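Local atomic coordinates of gram-negative insecticidal protein (Chromobacterium piscinae, PDB entry 6FBM), a protein that is an insecticidal toxin that probably acts by forming membrane pores, as many MACPF proteins do, and carries a second, beta-tripod region. Residues K79-Y84 with I311-K316; R147-D152 with Q281-L286; Y404-A409 with V467-P472. All blocks are in the same frame, centred on the assembly; numbering follows the deposited sequence.

In the fold
Interaction 2 (147-152 with 281-286) is nested inside the loop closed by interaction 1 (79-84 with 311-316). Interaction 3 (404-409 with 467-472) follows later in the chain. Centres of interactions 1 and 2 are about 37 Å apart, and those of 1 and 3 about 36 Å. Interactions 2 and 3 lie on opposite sides of the chain's centre, with their centres about 72 Å apart. Interaction 2 belongs to the MACPF part and interaction 3 to the Vps62-related part. Each therefore packs within one half of an elongated chain. Interaction 1 lies near the middle, where helix 81-88 of the MACPF part meets the segment that leads through strand 318-321 into the C-terminal part.

Interaction 1 of 3, residues K79-Y84 with I311-K316; sequences KEIEEY and IPKVDK
This is a mixed polar and apolar contact between the start of helix 81-88, in the MACPF part, and the loop that runs from helix 300-304 to strand 318-321. Its polar link is a hydrogen bond from the backbone N of Ile311 to Glu82 OE1, 2.8 Å long and nearly straight at 171°. The donor meets OE1 on the syn side, 34° out of the carboxylate plane. The Glu82 chain bends at chi2 (-49°), which turns its carboxylate to the loop. Its other oxygen, OE2, forms salt bridges with Arg85 and Lys99.

Beside this bond, Ile81 and Ile311 cross at about a right angle. Ile81 CG2 lies 3.9 Å from Ile311 CB. The same methyl group touches Lys313, with Ile81 CG2 3.9 Å from Lys313 NZ and 4.0 Å from Lys313 CD. The lysine chain is bent at chi2 and chi3, and its CD and NZ pass alongside this methyl. Its NZ donates to the backbone oxygens of Gln114 and Leu116.

Glu80 is the N-cap of the helix. Its OE2 accepts from Glu82 N at 3.1 Å, from above the carboxylate plane.

The Glu82 carboxylate thus serves two purposes. One oxygen holds a loop N-H, while the other faces two basic groups, which probably stabilise its negative charge.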
loop_
_atom_site.group_PDB
_atom_site.type_symbol
_atom_site.label_atom_id
_atom_site.label_comp_id
_atom_site.label_asym_id
_atom_site.label_seq_id
_atom_site.Cartn_x
_atom_site.Cartn_y
_atom_site.Cartn_z
ATOM N N LYS A 79 5.192 45.345 20.935
ATOM C CA LYS A 79 4.241 45.663 22.002
ATOM C C LYS A 79 2.957 46.284 21.482
ATOM O O LYS A 79 1.970 46.372 22.217
ATOM C CB LYS A 79 4.884 46.598 23.014
ATOM C CG LYS A 79 6.004 45.933 23.802
ATOM C CD LYS A 79 6.623 46.959 24.772
ATOM C CE LYS A 79 7.156 46.319 26.044
ATOM N NZ LYS A 79 7.123 47.276 27.192
ATOM N N GLU A 80 2.967 46.689 20.209
ATOM C CA GLU A 80 1.901 47.464 19.619
ATOM C C GLU A 80 1.395 46.679 18.396
ATOM O O GLU A 80 2.145 46.452 17.454
ATOM C CB GLU A 80 2.464 48.865 19.299
ATOM C CG GLU A 80 1.679 49.738 18.316
ATOM C CD GLU A 80 0.185 49.763 18.598
ATOM O OE1 GLU A 80 -0.177 49.805 19.798
ATOM O OE2 GLU A 80 -0.617 49.736 17.634
ATOM N N ILE A 81 0.130 46.251 18.433
ATOM C CA ILE A 81 -0.449 45.376 17.401
ATOM C C ILE A 81 -0.306 45.939 15.976
ATOM O O ILE A 81 -0.002 45.186 15.044
ATOM C CB ILE A 81 -1.920 45.005 17.695
ATOM C CG1 ILE A 81 -2.418 43.858 16.797
ATOM C CG2 ILE A 81 -2.853 46.193 17.507
ATOM C CD1 ILE A 81 -1.888 42.497 17.190
ATOM N N GLU A 82 -0.498 47.248 15.804
ATOM C CA GLU A 82 -0.406 47.862 14.480
ATOM C C GLU A 82 1.020 47.850 13.940
ATOM O O GLU A 82 1.228 47.794 12.728
ATOM C CB GLU A 82 -0.922 49.309 14.487
ATOM C CG GLU A 82 -2.370 49.493 14.928
ATOM C CD GLU A 82 -3.357 48.562 14.244
ATOM O OE1 GLU A 82 -4.223 47.988 14.955
ATOM O OE2 GLU A 82 -3.269 48.412 12.992
ATOM N N GLU A 83 2.001 47.917 14.830
ATOM C CA GLU A 83 3.390 47.857 14.411
ATOM C C GLU A 83 3.728 46.402 14.045
ATOM O O GLU A 83 4.445 46.154 13.075
ATOM C CB GLU A 83 4.316 48.407 15.503
ATOM C CG GLU A 83 5.791 48.464 15.115
ATOM C CD GLU A 83 6.667 48.870 16.282
ATOM O OE1 GLU A 83 7.363 47.981 16.854
ATOM O OE2 GLU A 83 6.608 50.071 16.674
ATOM N N TYR A 84 3.210 45.450 14.816
ATOM C CA TYR A 84 3.343 44.036 14.471
ATOM C C TYR A 84 2.841 43.753 13.056
ATOM O O TYR A 84 3.526 43.115 12.264
ATOM C CB TYR A 84 2.582 43.152 15.470
ATOM C CG TYR A 84 2.490 41.722 15.051
ATOM C CD1 TYR A 84 3.497 40.814 15.356
ATOM C CD2 TYR A 84 1.396 41.267 14.316
ATOM C CE1 TYR A 84 3.408 39.485 14.938
ATOM C CE2 TYR A 84 1.294 39.951 13.915
ATOM C CZ TYR A 84 2.290 39.063 14.229
ATOM O OH TYR A 84 2.162 37.763 13.826
ATOM N N ILE A 311 -6.997 47.768 14.889
ATOM C CA ILE A 311 -7.594 46.791 15.773
ATOM C C ILE A 311 -8.110 47.585 16.958
ATOM O O ILE A 311 -7.399 48.467 17.457
ATOM C CB ILE A 311 -6.562 45.749 16.253
ATOM C CG1 ILE A 311 -5.926 45.012 15.061
ATOM C CG2 ILE A 311 -7.182 44.763 17.245
ATOM C CD1 ILE A 311 -6.900 44.310 14.131
ATOM N N PRO A 312 -9.352 47.331 17.385
ATOM C CA PRO A 312 -9.843 48.015 18.579
ATOM C C PRO A 312 -9.064 47.595 19.842
ATOM O O PRO A 312 -8.784 46.405 20.018
ATOM C CB PRO A 312 -11.321 47.599 18.654
ATOM C CG PRO A 312 -11.458 46.386 17.794
ATOM C CD PRO A 312 -10.416 46.552 16.717
ATOM N N LYS A 313 -8.715 48.571 20.690
ATOM C CA LYS A 313 -7.906 48.316 21.878
ATOM C C LYS A 313 -8.667 48.612 23.163
ATOM O O LYS A 313 -9.470 49.539 23.218
ATOM C CB LYS A 313 -6.636 49.172 21.841
ATOM C CG LYS A 313 -5.758 48.992 20.618
ATOM C CD LYS A 313 -5.314 47.548 20.423
ATOM C CE LYS A 313 -4.550 46.971 21.622
ATOM N NZ LYS A 313 -3.712 45.807 21.264
ATOM N N VAL A 314 -8.401 47.801 24.187
ATOM C CA VAL A 314 -8.859 48.029 25.547
ATOM C C VAL A 314 -7.687 48.710 26.239
ATOM O O VAL A 314 -6.770 48.059 26.708
ATOM C CB VAL A 314 -9.201 46.692 26.244
ATOM C CG1 VAL A 314 -9.460 46.894 27.728
ATOM C CG2 VAL A 314 -10.410 46.070 25.574
ATOM N N ASP A 315 -7.719 50.039 26.266
ATOM C CA ASP A 315 -6.750 50.852 27.007
ATOM C C ASP A 315 -7.078 50.947 28.506
ATOM O O ASP A 315 -6.166 51.116 29.328
ATOM C CB ASP A 315 -6.683 52.253 26.392
ATOM C CG ASP A 315 -6.147 52.248 24.981
ATOM O OD1 ASP A 315 -5.034 51.747 24.760
ATOM O OD2 ASP A 315 -6.836 52.781 24.104
ATOM N N LYS A 316 -8.359 50.829 28.850
ATOM C CA LYS A 316 -8.816 50.960 30.210
ATOM C C LYS A 316 -8.622 49.615 30.902
ATOM O O LYS A 316 -9.503 48.749 30.862
ATOM C CB LYS A 316 -10.292 51.386 30.245
ATOM C CG LYS A 316 -10.658 52.652 29.459
ATOM C CD LYS A 316 -10.548 53.876 30.315
ATOM C CE LYS A 316 -10.560 55.194 29.539
ATOM N NZ LYS A 316 -11.943 55.734 29.382
#

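Interaction 2 of 3, residues R147-D152 with Q281-L286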
loop_
_atom_site.group_PDB
_atom_site.type_symbol
_atom_site.label_atom_id
_atom_site.label_comp_id
_atom_site.label_asym_id
_atom_site.label_seq_id
_atom_site.Cartn_x
_atom_site.Cartn_y
_atom_site.Cartn_z
ATOM N N ARG A 147 -7.256 34.379 -21.614
ATOM C CA ARG A 147 -8.155 35.193 -22.429
ATOM C C ARG A 147 -9.047 36.108 -21.571
ATOM O O ARG A 147 -8.969 37.324 -21.708
ATOM C CB ARG A 147 -8.965 34.296 -23.387
ATOM C CG ARG A 147 -9.772 35.006 -24.489
ATOM C CD ARG A 147 -11.285 34.935 -24.272
ATOM N NE ARG A 147 -11.807 33.546 -24.274
ATOM C CZ ARG A 147 -12.318 32.876 -23.220
ATOM N NH1 ARG A 147 -12.417 33.426 -21.997
ATOM N NH2 ARG A 147 -12.731 31.623 -23.395
ATOM N N ASP A 148 -9.858 35.544 -20.670
ATOM C CA ASP A 148 -10.825 36.388 -19.943
ATOM C C ASP A 148 -10.157 37.377 -18.969
ATOM O O ASP A 148 -10.658 38.491 -18.778
ATOM C CB ASP A 148 -12.027 35.637 -19.309
ATOM C CG ASP A 148 -11.683 34.245 -18.756
ATOM O OD1 ASP A 148 -10.561 34.038 -18.241
ATOM O OD2 ASP A 148 -12.558 33.357 -18.851
ATOM N N PHE A 149 -9.009 37.000 -18.400
ATOM C CA PHE A 149 -8.256 37.922 -17.575
ATOM C C PHE A 149 -7.738 39.080 -18.426
ATOM O O PHE A 149 -7.918 40.233 -18.044
ATOM C CB PHE A 149 -7.131 37.219 -16.811
ATOM C CG PHE A 149 -6.249 38.156 -16.017
ATOM C CD1 PHE A 149 -6.801 39.038 -15.107
ATOM C CD2 PHE A 149 -4.874 38.138 -16.176
ATOM C CE1 PHE A 149 -6.000 39.894 -14.379
ATOM C CE2 PHE A 149 -4.063 38.983 -15.443
ATOM C CZ PHE A 149 -4.624 39.860 -14.547
ATOM N N ARG A 150 -7.131 38.783 -19.579
ATOM C CA ARG A 150 -6.706 39.843 -20.504
ATOM C C ARG A 150 -7.852 40.803 -20.844
ATOM O O ARG A 150 -7.655 42.024 -20.834
ATOM C CB ARG A 150 -6.105 39.282 -21.808
ATOM C CG ARG A 150 -5.707 40.357 -22.832
ATOM C CD ARG A 150 -5.270 39.828 -24.190
ATOM N NE ARG A 150 -4.082 38.990 -24.062
ATOM C CZ ARG A 150 -2.840 39.431 -23.798
ATOM N NH1 ARG A 150 -2.570 40.750 -23.632
ATOM N NH2 ARG A 150 -1.852 38.531 -23.684
ATOM N N ASP A 151 -9.035 40.254 -21.148
ATOM C CA ASP A 151 -10.174 41.080 -21.544
ATOM C C ASP A 151 -10.580 41.988 -20.383
ATOM O O ASP A 151 -10.625 43.210 -20.561
ATOM C CB ASP A 151 -11.344 40.240 -22.086
ATOM C CG ASP A 151 -11.032 39.625 -23.491
ATOM O OD1 ASP A 151 -10.035 40.009 -24.151
ATOM O OD2 ASP A 151 -11.772 38.729 -23.967
ATOM N N ASP A 152 -10.787 41.400 -19.201
ATOM C CA ASP A 152 -11.191 42.173 -18.018
ATOM C C ASP A 152 -10.151 43.198 -17.614
ATOM O O ASP A 152 -10.485 44.365 -17.388
ATOM C CB ASP A 152 -11.499 41.255 -16.819
ATOM C CG ASP A 152 -12.768 40.458 -17.003
ATOM O OD1 ASP A 152 -13.580 40.862 -17.845
ATOM O OD2 ASP A 152 -12.964 39.433 -16.319
ATOM N N GLN A 281 3.318 40.611 -6.979
ATOM C CA GLN A 281 3.450 41.613 -8.025
ATOM C C GLN A 281 2.060 42.057 -8.400
ATOM O O GLN A 281 1.144 41.254 -8.404
ATOM C CB GLN A 281 4.178 41.036 -9.233
ATOM C CG GLN A 281 5.640 40.702 -8.957
ATOM C CD GLN A 281 6.453 41.932 -8.558
ATOM O OE1 GLN A 281 6.308 42.986 -9.148
ATOM N NE2 GLN A 281 7.299 41.793 -7.536
ATOM N N PRO A 282 1.877 43.365 -8.660
ATOM C CA PRO A 282 0.544 43.883 -8.932
ATOM C C PRO A 282 0.051 43.481 -10.294
ATOM O O PRO A 282 0.842 43.429 -11.239
ATOM C CB PRO A 282 0.772 45.383 -8.939
ATOM C CG PRO A 282 2.193 45.555 -9.402
ATOM C CD PRO A 282 2.915 44.411 -8.778
ATOM N N ILE A 283 -1.245 43.210 -10.406
ATOM C CA ILE A 283 -1.847 42.930 -11.718
ATOM C C ILE A 283 -1.869 44.159 -12.601
ATOM O O ILE A 283 -1.847 44.019 -13.827
ATOM C CB ILE A 283 -3.258 42.318 -11.670
ATOM C CG1 ILE A 283 -4.281 43.255 -10.996
ATOM C CG2 ILE A 283 -3.212 40.975 -10.962
ATOM C CD1 ILE A 283 -5.718 42.861 -11.269
ATOM N N TRP A 284 -1.905 45.347 -12.004
ATOM C CA TRP A 284 -1.952 46.572 -12.830
ATOM C C TRP A 284 -0.767 46.704 -13.803
ATOM O O TRP A 284 -0.972 47.036 -14.957
ATOM C CB TRP A 284 -2.160 47.845 -12.007
ATOM C CG TRP A 284 -1.247 48.083 -10.861
ATOM C CD1 TRP A 284 0.058 48.505 -10.912
ATOM C CD2 TRP A 284 -1.594 47.980 -9.475
ATOM N NE1 TRP A 284 0.544 48.664 -9.630
ATOM C CE2 TRP A 284 -0.449 48.346 -8.732
ATOM C CE3 TRP A 284 -2.754 47.596 -8.795
ATOM C CZ2 TRP A 284 -0.422 48.308 -7.340
ATOM C CZ3 TRP A 284 -2.741 47.562 -7.411
ATOM C CH2 TRP A 284 -1.593 47.922 -6.693
ATOM N N ALA A 285 0.441 46.345 -13.363
ATOM C CA ALA A 285 1.623 46.310 -14.246
ATOM C C ALA A 285 1.441 45.459 -15.521
ATOM O O ALA A 285 2.182 45.632 -16.487
ATOM C CB ALA A 285 2.853 45.841 -13.471
ATOM N N LEU A 286 0.465 44.547 -15.520
ATOM C CA LEU A 286 0.158 43.708 -16.681
ATOM C C LEU A 286 -0.744 44.349 -17.729
ATOM O O LEU A 286 -0.908 43.809 -18.834
ATOM C CB LEU A 286 -0.500 42.411 -16.206
ATOM C CG LEU A 286 0.319 41.567 -15.233
ATOM C CD1 LEU A 286 -0.574 40.494 -14.611
ATOM C CD2 LEU A 286 1.505 40.964 -15.966
#
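Phe149, on helix 147-154, points its ring at two aliphatic side chains of segment 281-286. This is a buried apolar contact within the MACPF part, joining that helix to the turn after strand 280-282. The far end of the ring does the touching. CE2 and CZ reach Leu286 and Ile283, while the CB end stays with the helix. With CG anti to the backbone N (chi1 176°), the ring extends from the helix across to the other segment.

The two aliphatic partners meet the ring differently. Leu286 crosses the phenylalanine side chain at about a right angle. Its CD1 methyl sits at the ring edge, near the ring plane, 3.9 Å from Phe149 CE2. The same CD1 is 4.1 Å from Phe149 CZ, so it lies against the rim beside the bond joining these two carbons. Ile283 comes in at a slant. Both its CB and its CG2 are 4.0 Å from Phe149 CZ, so the branch point and one methyl share the tip of the ring. The chi1 of Ile283 (62°) leaves CG2 as the methyl on Phe149 CZ.

A short turn brings the two aliphatic residues together. Past strand 280-282 the chain turns, and Leu286 lies in a 3-10 segment. The backbone N of Leu286 donates to Ile283 O at 2.9 Å, a bond that closes the turn carrying both residues.

Tyr167 of helix 160-167 also meets the Phe149 ring. The same helix supplies Leu163 and Phe164 against Ile283, while Leu286 rests on Tyr171 of strand 170-177.

All three touching residues are buried, and no hydrogen bond crosses between the segments. The helix and the turn are therefore joined here by dispersion contacts and by the exclusion of water from apolar groups.

Interaction 3 of 3, residues Y404-A409 with V467-P472; sequences YACWRA and VSLWQP
Two antiparallel sheets of the Vps62-related part meet here through their side chains. Cys406, on strand 403-410, faces Val467, just before strand 468-473, and Leu469, within it. The strands belong to different sheets and share no backbone hydrogen bonds in this contact. The nearest CA atoms, those of Cys406 and Val467, are 8.0 Å apart.

Cys406 is the sole contributor from its segment, and it uses two atoms. Cys406 SG lies 4.0 Å from Leu469 CD2. Its CB makes a looser contact with Val467 CG2, at 4.4 Å. The sulfur stands anti to the backbone N (chi1 180°), which carries it out from its own strand to the leucine methyl.

The partners reach Cys406 in different ways. Val467 points its CB toward strand 403-410. Leu469 starts out at a slant to that strand. With its CG beside the backbone N (chi1 -49°), its CD2 branch covers the remaining distance to Cys406 SG.

All three residues are buried, and the contact between them is apolar. The area is small, 84 Å² summed over both segments.

Other residues pack round the same three side chains. Met422 of strand 421-426 touches both Cys406 and Leu469. Trp393 of strand 393-394 packs on Val467, as does Trp456 of strand 450-457. Strand 403-410 pairs with strands 388-391, 393-394 and 421-426, while strand 468-473 runs between strands 450-457 and 484-486.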
loop_
_atom_site.group_PDB
_atom_site.type_symbol
_atom_site.label_atom_id
_atom_site.label_comp_id
_atom_site.label_asym_id
_atom_site.label_seq_id
_atom_site.Cartn_x
_atom_site.Cartn_y
_atom_site.Cartn_z
ATOM N N TYR A 404 7.381 58.080 64.431
ATOM C CA TYR A 404 6.527 58.637 63.397
ATOM C C TYR A 404 7.356 58.674 62.141
ATOM O O TYR A 404 8.452 59.216 62.167
ATOM C CB TYR A 404 6.087 60.057 63.764
ATOM C CG TYR A 404 5.404 60.097 65.100
ATOM C CD1 TYR A 404 4.026 59.903 65.215
ATOM C CD2 TYR A 404 6.138 60.289 66.261
ATOM C CE1 TYR A 404 3.408 59.908 66.458
ATOM C CE2 TYR A 404 5.534 60.284 67.510
ATOM C CZ TYR A 404 4.179 60.105 67.607
ATOM O OH TYR A 404 3.589 60.101 68.835
ATOM N N ALA A 405 6.854 58.102 61.049
ATOM C CA ALA A 405 7.645 57.999 59.825
ATOM C C ALA A 405 6.812 58.043 58.572
ATOM O O ALA A 405 5.654 57.645 58.585
ATOM C CB ALA A 405 8.458 56.716 59.853
ATOM N N CYS A 406 7.431 58.506 57.493
ATOM C CA CYS A 406 6.821 58.503 56.176
ATOM C C CYS A 406 7.578 57.476 55.349
ATOM O O CYS A 406 8.804 57.565 55.234
ATOM C CB CYS A 406 6.961 59.865 55.545
ATOM S SG CYS A 406 6.235 59.946 53.919
ATOM N N TRP A 407 6.857 56.499 54.789
ATOM C CA TRP A 407 7.492 55.463 53.977
ATOM C C TRP A 407 7.076 55.543 52.512
ATOM O O TRP A 407 5.961 55.970 52.207
ATOM C CB TRP A 407 7.167 54.090 54.503
ATOM C CG TRP A 407 7.730 53.773 55.827
ATOM C CD1 TRP A 407 7.199 54.107 57.040
ATOM C CD2 TRP A 407 8.900 53.009 56.100
ATOM N NE1 TRP A 407 7.972 53.616 58.049
ATOM C CE2 TRP A 407 9.033 52.939 57.495
ATOM C CE3 TRP A 407 9.860 52.378 55.296
ATOM C CZ2 TRP A 407 10.088 52.256 58.114
ATOM C CZ3 TRP A 407 10.909 51.703 55.914
ATOM C CH2 TRP A 407 11.012 51.656 57.303
ATOM N N ARG A 408 7.991 55.125 51.626
ATOM C CA ARG A 408 7.738 55.013 50.190
ATOM C C ARG A 408 7.836 53.599 49.781
ATOM O O ARG A 408 8.780 52.891 50.191
ATOM C CB ARG A 408 8.843 55.621 49.367
ATOM C CG ARG A 408 8.633 57.040 49.012
ATOM C CD ARG A 408 8.635 57.301 47.534
ATOM N NE ARG A 408 9.390 58.526 47.337
ATOM C CZ ARG A 408 9.002 59.759 47.673
ATOM N NH1 ARG A 408 9.841 60.746 47.425
ATOM N NH2 ARG A 408 7.804 60.039 48.199
ATOM N N ALA A 409 6.935 53.197 48.903
ATOM C CA ALA A 409 7.100 51.927 48.256
ATOM C C ALA A 409 8.301 52.041 47.319
ATOM O O ALA A 409 8.455 53.025 46.594
ATOM C CB ALA A 409 5.842 51.558 47.493
ATOM N N VAL A 467 9.788 66.737 56.770
ATOM C CA VAL A 467 8.889 66.204 55.742
ATOM C C VAL A 467 7.646 67.042 55.609
ATOM O O VAL A 467 7.160 67.593 56.587
ATOM C CB VAL A 467 8.496 64.736 56.033
ATOM C CG1 VAL A 467 7.530 64.626 57.211
ATOM C CG2 VAL A 467 7.939 64.061 54.789
ATOM N N SER A 468 7.156 67.125 54.376
ATOM C CA SER A 468 5.861 67.704 54.054
ATOM C C SER A 468 5.129 66.754 53.095
ATOM O O SER A 468 5.722 66.269 52.134
ATOM C CB SER A 468 6.026 69.076 53.392
ATOM O OG SER A 468 6.860 69.928 54.159
ATOM N N LEU A 469 3.848 66.521 53.356
ATOM C CA LEU A 469 3.018 65.652 52.536
ATOM C C LEU A 469 2.209 66.497 51.559
ATOM O O LEU A 469 1.433 67.356 51.960
ATOM C CB LEU A 469 2.090 64.816 53.418
ATOM C CG LEU A 469 2.748 64.109 54.587
ATOM C CD1 LEU A 469 1.702 63.270 55.292
ATOM C CD2 LEU A 469 3.937 63.251 54.166
ATOM N N TRP A 470 2.394 66.218 50.278
ATOM C CA TRP A 470 1.804 66.970 49.190
ATOM C C TRP A 470 0.995 66.043 48.292
ATOM O O TRP A 470 1.315 64.861 48.162
ATOM C CB TRP A 470 2.926 67.623 48.370
ATOM C CG TRP A 470 3.628 68.747 49.076
ATOM C CD1 TRP A 470 4.786 68.671 49.814
ATOM C CD2 TRP A 470 3.221 70.116 49.120
ATOM N NE1 TRP A 470 5.115 69.909 50.305
ATOM C CE2 TRP A 470 4.170 70.813 49.895
ATOM C CE3 TRP A 470 2.140 70.824 48.587
ATOM C CZ2 TRP A 470 4.064 72.190 50.153
ATOM C CZ3 TRP A 470 2.048 72.208 48.819
ATOM C CH2 TRP A 470 3.008 72.869 49.600
ATOM N N GLN A 471 -0.009 66.608 47.628
ATOM C CA GLN A 471 -0.854 65.875 46.688
ATOM C C GLN A 471 -0.216 65.947 45.304
ATOM O O GLN A 471 -0.069 67.047 44.745
ATOM C CB GLN A 471 -2.242 66.521 46.634
ATOM C CG GLN A 471 -3.280 65.786 45.798
ATOM C CD GLN A 471 -4.351 66.685 45.159
ATOM O OE1 GLN A 471 -4.268 67.913 45.171
ATOM N NE2 GLN A 471 -5.314 66.066 44.541
ATOM N N PRO A 472 0.156 64.786 44.729
ATOM C CA PRO A 472 0.730 64.835 43.398
ATOM C C PRO A 472 -0.348 64.998 42.301
ATOM O O PRO A 472 -1.551 64.743 42.520
ATOM C CB PRO A 472 1.444 63.500 43.304
ATOM C CG PRO A 472 0.545 62.580 44.063
ATOM C CD PRO A 472 0.025 63.398 45.206
#